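Local coordinates for glycosyl hydrolase family 2, TIM barrel domain protein (Faecalibacterium prausnitzii A2-165, PDB 6ED2) that probably hydrolyses beta-D-glucuronides, acting as a family 2 beta-glucuronidase of a human gut bacterium, at residues P206-V210 / V287-Y291; P237-E241 / S252-T256; Y273-I279 / Y291-I297. All blocks are in the same frame, centred on the assembly; numbering follows the deposited sequence.

Contact 1: residues P206-V210 / V287-Y291; sequences PKERV and VVDEY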
# COMPACT_ATOMS: atom_id res chain seq x y z
N PRO A 206 -52.70 17.38 -2.55
CA PRO A 206 -54.08 17.77 -2.25
C PRO A 206 -54.25 18.01 -0.75
O PRO A 206 -53.61 17.37 0.08
CB PRO A 206 -54.91 16.56 -2.72
CG PRO A 206 -53.98 15.73 -3.56
CD PRO A 206 -52.59 15.99 -3.02
N LYS A 207 -55.12 18.96 -0.42
CA LYS A 207 -55.33 19.28 0.98
C LYS A 207 -55.95 18.11 1.74
O LYS A 207 -55.67 17.93 2.93
CB LYS A 207 -56.17 20.56 1.09
CG LYS A 207 -55.24 21.78 1.03
CD LYS A 207 -55.89 23.01 0.48
CE LYS A 207 -54.98 24.19 0.71
NZ LYS A 207 -55.69 25.45 0.40
N GLU A 208 -56.76 17.30 1.08
CA GLU A 208 -57.21 16.04 1.64
C GLU A 208 -56.41 14.91 1.00
O GLU A 208 -56.50 14.70 -0.22
CB GLU A 208 -58.71 15.83 1.40
CG GLU A 208 -59.21 14.55 2.06
CD GLU A 208 -60.69 14.30 1.87
OE1 GLU A 208 -61.40 15.21 1.38
OE2 GLU A 208 -61.16 13.19 2.22
N ARG A 209 -55.66 14.16 1.80
CA ARG A 209 -54.73 13.22 1.20
C ARG A 209 -54.45 12.05 2.13
O ARG A 209 -54.67 12.13 3.34
CB ARG A 209 -53.42 13.91 0.84
CG ARG A 209 -52.76 14.59 2.05
CD ARG A 209 -51.40 15.09 1.64
NE ARG A 209 -50.74 15.90 2.66
CZ ARG A 209 -51.00 17.18 2.88
NH1 ARG A 209 -51.95 17.81 2.20
NH2 ARG A 209 -50.32 17.83 3.82
N VAL A 210 -53.97 10.96 1.53
CA VAL A 210 -53.40 9.86 2.28
C VAL A 210 -52.19 10.33 3.08
O VAL A 210 -51.28 10.96 2.54
CB VAL A 210 -53.01 8.74 1.32
CG1 VAL A 210 -52.47 7.54 2.10
CG2 VAL A 210 -54.19 8.38 0.44
N VAL A 287 -61.01 11.88 -8.60
CA VAL A 287 -59.95 11.40 -7.73
C VAL A 287 -59.37 12.60 -6.99
O VAL A 287 -58.83 13.52 -7.62
CB VAL A 287 -58.85 10.67 -8.53
CG1 VAL A 287 -57.72 10.20 -7.60
CG2 VAL A 287 -59.45 9.52 -9.30
N VAL A 288 -59.47 12.61 -5.66
CA VAL A 288 -58.92 13.75 -4.93
C VAL A 288 -57.48 13.51 -4.48
O VAL A 288 -56.73 14.47 -4.30
CB VAL A 288 -59.83 14.13 -3.74
CG1 VAL A 288 -61.12 13.33 -3.77
CG2 VAL A 288 -59.13 14.00 -2.36
N ASP A 289 -57.05 12.26 -4.33
CA ASP A 289 -55.65 12.01 -4.01
C ASP A 289 -55.32 10.60 -4.46
O ASP A 289 -56.19 9.72 -4.50
CB ASP A 289 -55.33 12.16 -2.52
CG ASP A 289 -53.83 12.02 -2.24
OD1 ASP A 289 -53.02 12.56 -3.03
OD2 ASP A 289 -53.45 11.35 -1.24
N GLU A 290 -54.06 10.40 -4.81
CA GLU A 290 -53.61 9.07 -5.18
C GLU A 290 -52.21 8.88 -4.64
O GLU A 290 -51.36 9.76 -4.79
CB GLU A 290 -53.64 8.86 -6.69
CG GLU A 290 -52.82 7.69 -7.15
CD GLU A 290 -52.81 7.57 -8.65
OE1 GLU A 290 -51.99 8.26 -9.30
OE2 GLU A 290 -53.64 6.80 -9.18
N TYR A 291 -51.99 7.76 -3.96
CA TYR A 291 -50.67 7.39 -3.50
C TYR A 291 -50.32 6.06 -4.14
O TYR A 291 -51.19 5.24 -4.41
CB TYR A 291 -50.56 7.28 -1.96
CG TYR A 291 -49.11 7.19 -1.55
CD1 TYR A 291 -48.27 8.31 -1.60
CD2 TYR A 291 -48.56 5.97 -1.17
CE1 TYR A 291 -46.93 8.21 -1.26
CE2 TYR A 291 -47.21 5.86 -0.84
CZ TYR A 291 -46.40 6.98 -0.89
OH TYR A 291 -45.07 6.86 -0.55
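Asp289, half of a classic beta bulge on strand 286-295, reaches Val210, the residue that opens strand 210-219 after the loop from strand 200-205. Val288 and Asp289 both face Ile281 of the adjacent strand 275-283. Hydrogen bonding is carried by the acid: Val210 N donates to Asp289 OD2 at 2.8 Å, meeting that oxygen on its anti side and 26° out of the carboxylate plane. Asp289 CG stands opposite its own backbone N (chi1 -175°), which sends the carboxylate out from the bulge to the loop. Arg37 forms a salt bridge with the same OD2, and the aspartate probably stays ionised. With an alanine here, Val210 N and Arg37 would probably both lose the acceptor that they share.

A second hydrogen bond lies within the loop, at Arg209. Its chain, extended from CG to NE, leads away from Asp289 and lets Arg209 NH1 donate to Pro206 O at 2.7 Å, the acceptor lying in the guanidinium plane; Asp109 adds a salt bridge to NH1.

Packing completes the contact. The Pro206 ring, a rigid block suited to a turning chain, lays CG 3.1 Å from Val288 O and crosses Asp289 at about a right angle. Val288 CG2 lies 3.5 Å from Glu208 O. Beta-branched Val210 brings CB to 4.3 Å from Tyr291 CB, while its CG2 sits 3.5 Å from Asp289 OD2, the very oxygen bound by its own N.

Contact 2: residues P237-E241 / S252-T256; sequences PVTVE and SSGTT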
# COMPACT_ATOMS: atom_id res chain seq x y z
N PRO A 237 -64.20 8.82 0.65
CA PRO A 237 -63.94 7.37 0.59
C PRO A 237 -62.61 7.01 -0.05
O PRO A 237 -62.05 7.75 -0.87
CB PRO A 237 -65.11 6.84 -0.26
CG PRO A 237 -65.58 8.04 -1.03
CD PRO A 237 -65.42 9.19 -0.08
N VAL A 238 -62.15 5.81 0.30
CA VAL A 238 -60.85 5.28 -0.09
C VAL A 238 -61.05 4.00 -0.87
O VAL A 238 -61.88 3.17 -0.49
CB VAL A 238 -59.95 5.03 1.15
CG1 VAL A 238 -58.79 4.09 0.79
CG2 VAL A 238 -59.43 6.34 1.70
N THR A 239 -60.29 3.82 -1.95
CA THR A 239 -60.17 2.53 -2.60
C THR A 239 -58.70 2.15 -2.67
O THR A 239 -57.82 3.02 -2.69
CB THR A 239 -60.77 2.50 -4.01
OG1 THR A 239 -59.89 3.19 -4.89
CG2 THR A 239 -62.12 3.19 -4.03
N VAL A 240 -58.43 0.86 -2.68
CA VAL A 240 -57.08 0.33 -2.73
C VAL A 240 -57.07 -0.77 -3.79
O VAL A 240 -57.96 -1.62 -3.81
CB VAL A 240 -56.63 -0.23 -1.37
CG1 VAL A 240 -55.20 -0.71 -1.46
CG2 VAL A 240 -56.79 0.81 -0.27
N GLU A 241 -56.07 -0.73 -4.66
CA GLU A 241 -55.96 -1.69 -5.74
C GLU A 241 -54.54 -2.23 -5.77
O GLU A 241 -53.59 -1.55 -5.38
CB GLU A 241 -56.29 -1.06 -7.11
CG GLU A 241 -57.69 -0.51 -7.22
CD GLU A 241 -57.84 0.40 -8.43
OE1 GLU A 241 -57.34 1.54 -8.38
OE2 GLU A 241 -58.45 -0.03 -9.42
N SER A 252 -60.23 -3.17 -3.28
CA SER A 252 -61.05 -3.10 -2.09
C SER A 252 -61.44 -1.66 -1.84
O SER A 252 -60.64 -0.75 -2.05
CB SER A 252 -60.31 -3.69 -0.87
OG SER A 252 -60.98 -3.44 0.35
N SER A 253 -62.69 -1.45 -1.44
CA SER A 253 -63.16 -0.16 -0.95
C SER A 253 -63.06 -0.11 0.56
O SER A 253 -63.22 -1.12 1.24
CB SER A 253 -64.61 0.08 -1.36
OG SER A 253 -64.80 -0.33 -2.69
N GLY A 254 -62.79 1.07 1.08
CA GLY A 254 -62.74 1.31 2.51
C GLY A 254 -61.32 1.57 2.99
O GLY A 254 -60.33 1.08 2.41
N THR A 255 -61.20 2.35 4.08
CA THR A 255 -59.92 2.61 4.73
C THR A 255 -59.39 1.43 5.52
O THR A 255 -58.31 1.55 6.10
CB THR A 255 -60.01 3.80 5.68
OG1 THR A 255 -61.18 3.66 6.50
CG2 THR A 255 -60.06 5.09 4.92
N THR A 256 -60.14 0.34 5.61
CA THR A 256 -59.63 -0.93 6.10
C THR A 256 -60.20 -2.00 5.20
O THR A 256 -61.25 -1.80 4.57
CB THR A 256 -60.02 -1.21 7.56
OG1 THR A 256 -61.45 -1.24 7.65
CG2 THR A 256 -59.48 -0.15 8.50
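Val238 and Thr255 meet methyl to methyl where the beta hairpin of strands 238-244 and 247-253 opens out. Their side chains cross at about a right angle, Val238 CG2 lying 3.5 Å from Thr255 CG2. Thr255 holds OG1 between its backbone N and carbonyl carbon (chi1 47°), which leaves the methyl to face the valine; threonine thus serves as an apolar partner while its hydroxyl points elsewhere. The other branch, Val238 CG1, rests 3.7 Å from Gly254 O. Gly254 has a positive phi of 110°, at which a side chain would jam against the preceding carbonyl oxygen, and this explains the glycine.

Further along, side chains alternate between the two faces of the sheet. Thr239 and Ser253 form an antiparallel non-hydrogen-bonded pair and project to one face; Val240 and Ser252 form the hydrogen-bonded pair next to it and project to the other. Val240 N donates to Ser252 O at 2.8 Å, and Ser252 N returns a bond to Val240 O at 2.8 Å. Gly254 N, also 2.8 Å from Val238 O, continues the ladder beyond them. The face bearing Thr239 carries the magnesium site, to which Thr239 and Glu241 belong, polar residues two positions apart on one strand; Arg248 forms a salt bridge with Glu241.

Strand 238-244 is flanked by strand 247-253 on one edge and strand 275-283 on the other. Across the interior, Val240 packs on Tyr228 and Val230 of strand 223-232 and on Leu259 of strand 256-262, and Tyr228 also hydrogen-bonds Ser252 OG.

Contact 3: residues Y273-I279 / Y291-I297; sequences YLYDLVI and YLDRIGI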
# COMPACT_ATOMS: atom_id res chain seq x y z
N TYR A 273 -40.38 -10.35 -5.34
CA TYR A 273 -41.46 -10.01 -6.26
C TYR A 273 -42.28 -8.90 -5.64
O TYR A 273 -42.70 -9.01 -4.49
CB TYR A 273 -42.35 -11.21 -6.57
CG TYR A 273 -43.14 -11.00 -7.83
CD1 TYR A 273 -42.60 -11.35 -9.06
CD2 TYR A 273 -44.40 -10.42 -7.81
CE1 TYR A 273 -43.30 -11.15 -10.23
CE2 TYR A 273 -45.11 -10.21 -8.98
CZ TYR A 273 -44.56 -10.59 -10.19
OH TYR A 273 -45.25 -10.40 -11.37
N LEU A 274 -42.49 -7.83 -6.39
CA LEU A 274 -43.19 -6.65 -5.91
C LEU A 274 -44.46 -6.45 -6.72
O LEU A 274 -44.50 -6.74 -7.92
CB LEU A 274 -42.29 -5.40 -6.00
CG LEU A 274 -41.06 -5.45 -5.07
CD1 LEU A 274 -40.17 -4.22 -5.25
CD2 LEU A 274 -41.49 -5.59 -3.59
N TYR A 275 -45.51 -5.99 -6.04
CA TYR A 275 -46.77 -5.61 -6.66
C TYR A 275 -46.93 -4.10 -6.56
O TYR A 275 -46.38 -3.46 -5.67
CB TYR A 275 -47.96 -6.28 -5.98
CG TYR A 275 -48.15 -7.74 -6.30
CD1 TYR A 275 -49.06 -8.15 -7.29
CD2 TYR A 275 -47.46 -8.72 -5.60
CE1 TYR A 275 -49.25 -9.51 -7.57
CE2 TYR A 275 -47.65 -10.06 -5.86
CZ TYR A 275 -48.53 -10.46 -6.85
OH TYR A 275 -48.70 -11.80 -7.10
N ASP A 276 -47.73 -3.54 -7.44
CA ASP A 276 -47.96 -2.10 -7.45
C ASP A 276 -49.24 -1.81 -6.68
O ASP A 276 -50.30 -2.38 -6.98
CB ASP A 276 -48.04 -1.57 -8.88
CG ASP A 276 -46.71 -1.67 -9.60
OD1 ASP A 276 -45.72 -1.09 -9.11
OD2 ASP A 276 -46.64 -2.35 -10.64
N LEU A 277 -49.14 -0.94 -5.69
CA LEU A 277 -50.25 -0.59 -4.82
C LEU A 277 -50.76 0.79 -5.22
O LEU A 277 -49.97 1.73 -5.35
CB LEU A 277 -49.80 -0.59 -3.36
CG LEU A 277 -50.85 -0.35 -2.26
CD1 LEU A 277 -51.89 -1.46 -2.25
CD2 LEU A 277 -50.18 -0.27 -0.92
N VAL A 278 -52.07 0.91 -5.42
CA VAL A 278 -52.70 2.17 -5.79
C VAL A 278 -53.74 2.51 -4.73
O VAL A 278 -54.75 1.81 -4.59
CB VAL A 278 -53.36 2.09 -7.17
CG1 VAL A 278 -54.00 3.43 -7.54
CG2 VAL A 278 -52.34 1.67 -8.20
N ILE A 279 -53.52 3.60 -4.00
CA ILE A 279 -54.45 4.08 -2.99
C ILE A 279 -55.05 5.40 -3.46
O ILE A 279 -54.32 6.36 -3.70
CB ILE A 279 -53.78 4.27 -1.62
CG1 ILE A 279 -52.99 3.04 -1.19
CG2 ILE A 279 -54.84 4.67 -0.58
CD1 ILE A 279 -52.10 3.33 0.00
N TYR A 291 -51.99 7.76 -3.96
CA TYR A 291 -50.67 7.39 -3.50
C TYR A 291 -50.32 6.06 -4.14
O TYR A 291 -51.19 5.24 -4.41
CB TYR A 291 -50.56 7.28 -1.96
CG TYR A 291 -49.11 7.19 -1.55
CD1 TYR A 291 -48.27 8.31 -1.60
CD2 TYR A 291 -48.56 5.97 -1.17
CE1 TYR A 291 -46.93 8.21 -1.26
CE2 TYR A 291 -47.21 5.86 -0.84
CZ TYR A 291 -46.40 6.98 -0.89
OH TYR A 291 -45.07 6.86 -0.55
N LEU A 292 -49.03 5.90 -4.44
CA LEU A 292 -48.52 4.77 -5.19
C LEU A 292 -47.30 4.20 -4.48
O LEU A 292 -46.44 4.93 -4.02
CB LEU A 292 -48.14 5.19 -6.62
CG LEU A 292 -49.23 5.81 -7.50
CD1 LEU A 292 -48.60 6.51 -8.70
CD2 LEU A 292 -50.21 4.74 -7.97
N ASP A 293 -47.24 2.88 -4.40
CA ASP A 293 -46.12 2.24 -3.73
C ASP A 293 -46.01 0.83 -4.28
O ASP A 293 -46.82 0.39 -5.10
CB ASP A 293 -46.30 2.26 -2.20
CG ASP A 293 -44.98 2.21 -1.44
OD1 ASP A 293 -43.91 1.96 -2.06
OD2 ASP A 293 -45.02 2.39 -0.20
N ARG A 294 -44.95 0.15 -3.86
CA ARG A 294 -44.72 -1.23 -4.24
C ARG A 294 -44.53 -2.03 -2.97
O ARG A 294 -43.83 -1.58 -2.05
CB ARG A 294 -43.52 -1.35 -5.15
CG ARG A 294 -43.67 -0.48 -6.38
CD ARG A 294 -42.40 -0.47 -7.19
NE ARG A 294 -42.24 -1.69 -7.98
CZ ARG A 294 -41.06 -2.24 -8.23
NH1 ARG A 294 -39.94 -1.69 -7.73
NH2 ARG A 294 -40.99 -3.35 -8.96
N ILE A 295 -45.17 -3.20 -2.90
CA ILE A 295 -45.15 -4.02 -1.71
C ILE A 295 -44.81 -5.45 -2.12
O ILE A 295 -45.05 -5.88 -3.25
CB ILE A 295 -46.49 -3.99 -0.95
CG1 ILE A 295 -47.59 -4.58 -1.82
CG2 ILE A 295 -46.82 -2.60 -0.50
CD1 ILE A 295 -48.99 -4.42 -1.22
N GLY A 296 -44.26 -6.19 -1.17
CA GLY A 296 -43.97 -7.60 -1.37
C GLY A 296 -44.81 -8.42 -0.42
O GLY A 296 -45.04 -8.02 0.73
N ILE A 297 -45.29 -9.56 -0.91
CA ILE A 297 -46.14 -10.45 -0.14
C ILE A 297 -45.25 -11.48 0.53
O ILE A 297 -44.72 -12.39 -0.13
CB ILE A 297 -47.21 -11.11 -1.02
CG1 ILE A 297 -48.08 -10.04 -1.69
CG2 ILE A 297 -48.08 -12.03 -0.20
CD1 ILE A 297 -49.19 -10.64 -2.54
O HOH W 1 -44.86 -10.33 -3.50
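The beta hairpin of strands 275-283 and 286-295 joins Tyr275, Leu277 and Ile279 to Ile295, Asp293 and Tyr291 in three antiparallel hydrogen-bonded pairs. Each pair exchanges two backbone bonds; the N-to-C directions of strands 275-279 and 291-295 differ by 153°. Leu277 N to Asp293 O, at 2.7 Å, is nearly straight at the hydrogen. A water carries the connection past the strand ends, donating to Tyr273 O and accepting from Ile297 N, each at 2.7 Å.

The face of Leu277 and Ile295 is mostly apolar: Leu277 CD2 lies 4.1 Å from Ile295 CG2, and Ile297 CD1 comes obliquely to Tyr275 CE2 at 3.7 Å. Tyr213 of strand 210-219 covers Leu277, Ile279 and Ile295; Asp293 is the polar exception, its OD2 held by the Tyr213 hydroxyl.

The other face is mixed. Val278 and Leu292 lie side by side, and Leu292 also packs on Phe153 of the second subunit. Arg294 bends at chi3 (77°), bringing its guanidinium over Leu274, whose CD1 sits against one face, 3.6 Å from NH1. Asp276 runs alongside Arg294 with OD1 at the guanidinium edge, though the salt bridge from OD1 to NE is long at 3.7 Å. Gly296 suits its place because a CB there would be tight against Leu274 CD2.

Being long, the Asp276–Arg294 salt bridge probably adds less to the pairing than the six backbone bonds; Arg294 has another, through NH1, to Glu369, and Leu274 would be expected to limit guanidinium tilt.

How the contacts relate
All three contacts reach the four-stranded sheet of the immunoglobulin-like beta-sandwich domain, ordered 247-253, 238-244, 275-283, 286-295. Contact 2 pairs the first two strands, contact 3 the last two, and contact 1 ties strand 286-295 to the loop that leads into the domain. Contacts 2 and 3 come in series, with centres about 14 Å apart, and meet where Glu241 N probably bonds Val278 O. Contacts 1 and 3 alternate along the chain, share Tyr291 and have centres about 17 Å apart. Contact 1 spans contact 2 in sequence without touching it, centres about 13 Å and nearest atoms about 6 Å apart. Together they link the domain's entrance, its magnesium-bearing hairpin and its edge strand.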